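Local coordinates for protein probable ss-1,3-N-acetylglucosaminyltransferase (Staphylococcus aureus, PDB 6H2N) that is probably a family 2 glycosyltransferase with a GT-A fold, here holding uridine-diphosphate-N-acetylglucosamine and a magnesium ion, at residues S111-H116 with Y222-D227. Numbering follows the deposited sequence.
Sequences SDDLLH and YIVVND. With MG (magnesium ion), chain M; UD1 (uridine-diphosphate-N-acetylglucosamine), chain K.
D113 reaches across to Y222 and V225 just behind the metal site of this GT-A glycosyltransferase fold. It directly follows D112, which with D110 probably forms the DxD motif of the family. The two strands, 114-115 and 222-225, run antiparallel. L114 and I223 are a hydrogen-bonded pair, with L114 N to I223 O at 3.1 Å and I223 N to L114 O nearly straight at 175°.

The D113 carboxylate works with both oxygens. OD2 accepts a hydrogen bond from Y222 OH at 2.6 Å through its anti lone pair; OD2 lies at the edge of the ring, in its plane. Carboxylate and ring planes stand 74° apart. Y222 OH in turn is hydrogen-bonded to D110 N. OD1 accepts a hydrogen bond from V225 N at 3.0 Å from above the carboxylate plane. D113 CG lies beside its own backbone N (chi1 -59°), and this turn sends both oxygens toward strand 222-225. Each oxygen also accepts a hydrogen bond from a water that binds magnesium, so D113 is a second-shell residue.

On the face with L114 and I223, L114 CB packs on I223 CD1. L114 CD1 also meets V225 CG2. V225 CG2 in turn lies 3.3 Å from D112 O. On the other face, L115 CD2 comes obliquely to the Y222 ring, and F107 touches both side chains.

D112 chelates the magnesium with OD1 and OD2, alongside O2A and O1B of UD1. One further water donates to both D112 OD2, at 2.9 Å, and V225 O, at 2.8 Å.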
ATOM      1  N   SER B 111     -12.073 -42.124  12.140  1.00 21.59           N
ATOM      2  CA  SER B 111     -11.504 -43.448  12.356  1.00 22.85           C
ATOM      3  C   SER B 111     -10.147 -43.384  13.061  1.00 24.13           C
ATOM      4  O   SER B 111      -9.767 -44.348  13.710  1.00 25.20           O
ATOM      5  CB  SER B 111     -11.412 -44.238  11.068  1.00 23.68           C
ATOM      6  OG  SER B 111     -10.846 -43.452  10.032  1.00 23.49           O
ATOM      7  N   ASP B 112      -9.410 -42.281  12.988  1.00 25.05           N
ATOM      8  CA  ASP B 112      -8.071 -42.320  13.669  1.00 28.41           C
ATOM      9  C   ASP B 112      -8.128 -41.882  15.157  1.00 26.65           C
ATOM     10  O   ASP B 112      -7.096 -41.971  15.880  1.00 25.89           O
ATOM     11  CB  ASP B 112      -7.051 -41.498  12.863  1.00 32.28           C
ATOM     12  CG  ASP B 112      -7.541 -40.118  12.441  1.00 34.59           C
ATOM     13  OD1 ASP B 112      -8.626 -39.701  12.914  1.00 33.83           O
ATOM     14  OD2 ASP B 112      -6.829 -39.455  11.624  1.00 40.46           O
ATOM     15  N   ASP B 113      -9.297 -41.427  15.638  1.00 23.00           N
ATOM     16  CA  ASP B 113      -9.399 -40.724  16.950  1.00 21.87           C
ATOM     17  C   ASP B 113      -9.994 -41.651  18.034  1.00 21.91           C
ATOM     18  O   ASP B 113     -10.334 -42.820  17.790  1.00 20.27           O
ATOM     19  CB  ASP B 113     -10.199 -39.439  16.744  1.00 20.94           C
ATOM     20  CG  ASP B 113      -9.583 -38.475  15.734  1.00 21.01           C
ATOM     21  OD1 ASP B 113      -8.359 -38.495  15.564  1.00 22.33           O
ATOM     22  OD2 ASP B 113     -10.336 -37.680  15.148  1.00 20.92           O
ATOM     23  N   LEU B 114     -10.128 -41.118  19.254  1.00 21.54           N
ATOM     24  CA  LEU B 114     -10.579 -41.888  20.420  1.00 21.86           C
ATOM     25  C   LEU B 114     -11.637 -41.097  21.203  1.00 21.02           C
ATOM     26  O   LEU B 114     -11.566 -39.867  21.272  1.00 20.28           O
ATOM     27  CB  LEU B 114      -9.365 -42.176  21.306  1.00 23.53           C
ATOM     28  CG  LEU B 114      -8.181 -42.850  20.613  1.00 25.18           C
ATOM     29  CD1 LEU B 114      -6.956 -42.773  21.508  1.00 27.99           C
ATOM     30  CD2 LEU B 114      -8.494 -44.286  20.266  1.00 25.46           C
ATOM     31  N   LEU B 115     -12.632 -41.814  21.745  1.00 20.02           N
ATOM     32  CA  LEU B 115     -13.567 -41.234  22.707  1.00 19.57           C
ATOM     33  C   LEU B 115     -13.088 -41.568  24.114  1.00 19.69           C
ATOM     34  O   LEU B 115     -12.745 -42.718  24.376  1.00 18.70           O
ATOM     35  CB  LEU B 115     -14.962 -41.824  22.501  1.00 19.56           C
ATOM     36  CG  LEU B 115     -15.692 -41.418  21.228  1.00 19.29           C
ATOM     37  CD1 LEU B 115     -17.128 -41.934  21.251  1.00 19.07           C
ATOM     38  CD2 LEU B 115     -15.675 -39.910  21.063  1.00 19.19           C
ATOM     39  N   HIS B 116     -13.179 -40.588  25.023  1.00 19.15           N
ATOM     40  CA  HIS B 116     -13.101 -40.858  26.466  1.00 20.13           C
ATOM     41  C   HIS B 116     -14.241 -41.818  26.846  1.00 20.23           C
ATOM     42  O   HIS B 116     -15.299 -41.774  26.237  1.00 19.10           O
ATOM     43  CB  HIS B 116     -13.142 -39.531  27.229  1.00 20.20           C
ATOM     44  CG  HIS B 116     -12.807 -39.643  28.665  1.00 20.85           C
ATOM     45  ND1 HIS B 116     -13.718 -40.097  29.593  1.00 21.22           N
ATOM     46  CD2 HIS B 116     -11.696 -39.312  29.351  1.00 21.78           C
ATOM     47  CE1 HIS B 116     -13.182 -40.055  30.788  1.00 21.76           C
ATOM     48  NE2 HIS B 116     -11.937 -39.584  30.668  1.00 22.22           N
ATOM     49  N   TYR B 222     -13.046 -36.048  23.474  1.00 18.43           N
ATOM     50  CA  TYR B 222     -12.667 -36.515  22.148  1.00 18.42           C
ATOM     51  C   TYR B 222     -11.161 -36.286  21.971  1.00 19.87           C
ATOM     52  O   TYR B 222     -10.698 -35.149  22.097  1.00 19.11           O
ATOM     53  CB  TYR B 222     -13.496 -35.774  21.095  1.00 18.32           C
ATOM     54  CG  TYR B 222     -13.318 -36.251  19.681  1.00 18.14           C
ATOM     55  CD1 TYR B 222     -12.126 -36.071  18.993  1.00 18.73           C
ATOM     56  CD2 TYR B 222     -14.334 -36.940  19.045  1.00 18.21           C
ATOM     57  CE1 TYR B 222     -11.959 -36.551  17.696  1.00 19.03           C
ATOM     58  CE2 TYR B 222     -14.190 -37.420  17.751  1.00 18.50           C
ATOM     59  CZ  TYR B 222     -12.994 -37.235  17.072  1.00 18.83           C
ATOM     60  OH  TYR B 222     -12.858 -37.743  15.803  1.00 18.92           O
ATOM     61  N   ILE B 223     -10.391 -37.349  21.669  1.00 20.96           N
ATOM     62  CA  ILE B 223      -8.938 -37.222  21.462  1.00 23.27           C
ATOM     63  C   ILE B 223      -8.626 -37.284  19.967  1.00 24.52           C
ATOM     64  O   ILE B 223      -8.822 -38.330  19.334  1.00 23.07           O
ATOM     65  CB  ILE B 223      -8.126 -38.298  22.218  1.00 25.00           C
ATOM     66  CG1 ILE B 223      -8.428 -38.249  23.717  1.00 26.94           C
ATOM     67  CG2 ILE B 223      -6.636 -38.139  21.957  1.00 25.20           C
ATOM     68  CD1 ILE B 223      -9.540 -39.181  24.115  1.00 29.73           C
ATOM     69  N   VAL B 224      -8.113 -36.173  19.435  1.00 25.69           N
ATOM     70  CA  VAL B 224      -7.627 -36.107  18.071  1.00 28.14           C
ATOM     71  C   VAL B 224      -6.224 -36.724  18.037  1.00 30.20           C
ATOM     72  O   VAL B 224      -5.319 -36.218  18.683  1.00 33.22           O
ATOM     73  CB  VAL B 224      -7.582 -34.663  17.550  1.00 28.35           C
ATOM     74  CG1 VAL B 224      -6.959 -34.600  16.161  1.00 30.38           C
ATOM     75  CG2 VAL B 224      -8.949 -33.996  17.554  1.00 28.45           C
ATOM     76  N   VAL B 225      -6.048 -37.795  17.260  1.00 30.55           N
ATOM     77  CA  VAL B 225      -4.739 -38.411  17.069  1.00 32.36           C
ATOM     78  C   VAL B 225      -4.146 -37.895  15.750  1.00 33.91           C
ATOM     79  O   VAL B 225      -4.744 -38.094  14.687  1.00 31.39           O
ATOM     80  CB  VAL B 225      -4.844 -39.944  17.078  1.00 32.69           C
ATOM     81  CG1 VAL B 225      -3.469 -40.596  16.961  1.00 34.62           C
ATOM     82  CG2 VAL B 225      -5.583 -40.426  18.315  1.00 32.57           C
ATOM     83  N   ASN B 226      -3.005 -37.194  15.838  1.00 37.50           N
ATOM     84  CA  ASN B 226      -2.341 -36.598  14.665  1.00 40.93           C
ATOM     85  C   ASN B 226      -1.377 -37.643  14.076  1.00 41.81           C
ATOM     86  O   ASN B 226      -0.716 -38.367  14.819  1.00 40.88           O
ATOM     87  CB  ASN B 226      -1.568 -35.315  15.002  1.00 42.62           C
ATOM     88  CG  ASN B 226      -2.429 -34.114  15.355  1.00 42.39           C
ATOM     89  OD1 ASN B 226      -3.464 -33.857  14.736  1.00 41.38           O
ATOM     90  ND2 ASN B 226      -1.990 -33.350  16.342  1.00 42.66           N
ATOM     91  N   ASP B 227      -1.297 -37.710  12.745  1.00 47.01           N
ATOM     92  CA  ASP B 227      -0.345 -38.609  12.060  1.00 51.50           C
ATOM     93  C   ASP B 227      -0.246 -38.228  10.579  1.00 52.44           C
ATOM     94  O   ASP B 227      -1.239 -37.804   9.976  1.00 48.40           O
ATOM     95  CB  ASP B 227      -0.762 -40.073  12.220  1.00 53.10           C
TER
HETATM   96 MG    MG M 403      -8.212 -37.803  11.883  1.00 31.76          MG
HETATM   97  C1' UD1 K 401      -9.525 -33.484   9.167  1.00 32.96           C
HETATM   98  C2' UD1 K 401     -10.042 -32.545  10.253  1.00 36.76           C
HETATM   99  C3' UD1 K 401     -11.191 -33.208  10.994  1.00 32.62           C
HETATM  100  C4' UD1 K 401     -12.276 -33.611   9.997  1.00 31.02           C
HETATM  101  C5' UD1 K 401     -11.674 -34.436   8.844  1.00 35.36           C
HETATM  102  C6' UD1 K 401     -12.690 -34.765   7.764  1.00 33.17           C
HETATM  103  C7' UD1 K 401      -8.259 -31.045  11.081  1.00 43.30           C
HETATM  104  C8' UD1 K 401      -7.287 -30.763  12.201  1.00 40.37           C
HETATM  105  N2' UD1 K 401      -9.009 -32.151  11.212  1.00 44.26           N
HETATM  106  O1' UD1 K 401      -9.154 -34.707   9.788  1.00 39.44           O
HETATM  107  O3' UD1 K 401     -11.688 -32.292  11.988  1.00 38.41           O
HETATM  108  O4' UD1 K 401     -13.323 -34.330  10.665  1.00 21.02           O
HETATM  109  O5' UD1 K 401     -10.568 -33.749   8.231  1.00 32.54           O
HETATM  110  O6' UD1 K 401     -13.181 -33.558   7.219  1.00 37.22           O
HETATM  111  O7' UD1 K 401      -8.358 -30.301  10.114  1.00 42.68           O
HETATM  112  N1  UD1 K 401     -12.231 -40.949   5.008  1.00 20.63           N
HETATM  113  C2  UD1 K 401     -13.185 -41.510   4.159  1.00 20.79           C
HETATM  114  N3  UD1 K 401     -12.912 -41.684   2.850  1.00 24.03           N
HETATM  115  C4  UD1 K 401     -11.716 -41.322   2.358  1.00 23.22           C
HETATM  116  C5  UD1 K 401     -10.759 -40.768   3.180  1.00 20.90           C
HETATM  117  C6  UD1 K 401     -11.044 -40.579   4.525  1.00 22.77           C
HETATM  118  O2  UD1 K 401     -14.299 -41.823   4.625  1.00 21.86           O
HETATM  119  O4  UD1 K 401     -11.457 -41.499   1.149  1.00 26.96           O
HETATM  120  C1B UD1 K 401     -12.571 -40.780   6.420  1.00 24.29           C
HETATM  121  C2B UD1 K 401     -11.520 -41.318   7.390  1.00 21.31           C
HETATM  122  O2' UD1 K 401     -11.626 -42.743   7.558  1.00 19.67           O
HETATM  123  C3B UD1 K 401     -11.896 -40.538   8.641  1.00 22.32           C
HETATM  124  C4B UD1 K 401     -12.418 -39.212   8.100  1.00 23.95           C
HETATM  125  O4B UD1 K 401     -12.776 -39.408   6.739  1.00 23.03           O
HETATM  126  O3B UD1 K 401     -12.954 -41.157   9.384  1.00 19.76           O
HETATM  127  C5B UD1 K 401     -11.379 -38.119   8.154  1.00 24.52           C
HETATM  128  O5B UD1 K 401     -10.112 -38.625   7.756  1.00 26.10           O
HETATM  129  PA  UD1 K 401      -8.843 -38.259   8.630  1.00 35.72           P
HETATM  130  O1A UD1 K 401      -7.627 -38.885   7.998  1.00 41.42           O
HETATM  131  O2A UD1 K 401      -9.153 -38.481  10.108  1.00 32.03           O
HETATM  132  O3A UD1 K 401      -8.773 -36.668   8.346  1.00 34.12           O
HETATM  133  PB  UD1 K 401      -7.949 -35.640   9.276  1.00 33.24           P
HETATM  134  O1B UD1 K 401      -7.382 -36.243  10.541  1.00 32.35           O
HETATM  135  O2B UD1 K 401      -7.084 -34.825   8.353  1.00 38.19           O
HETATM  136  O   HOH W   1      -4.044 -39.686  12.486  1.00 45.95           O
HETATM  137  O   HOH W   2      -6.881 -37.187  13.536  1.00 28.79           O
HETATM  138  O   HOH W   3     -10.008 -36.747  12.707  1.00 20.12           O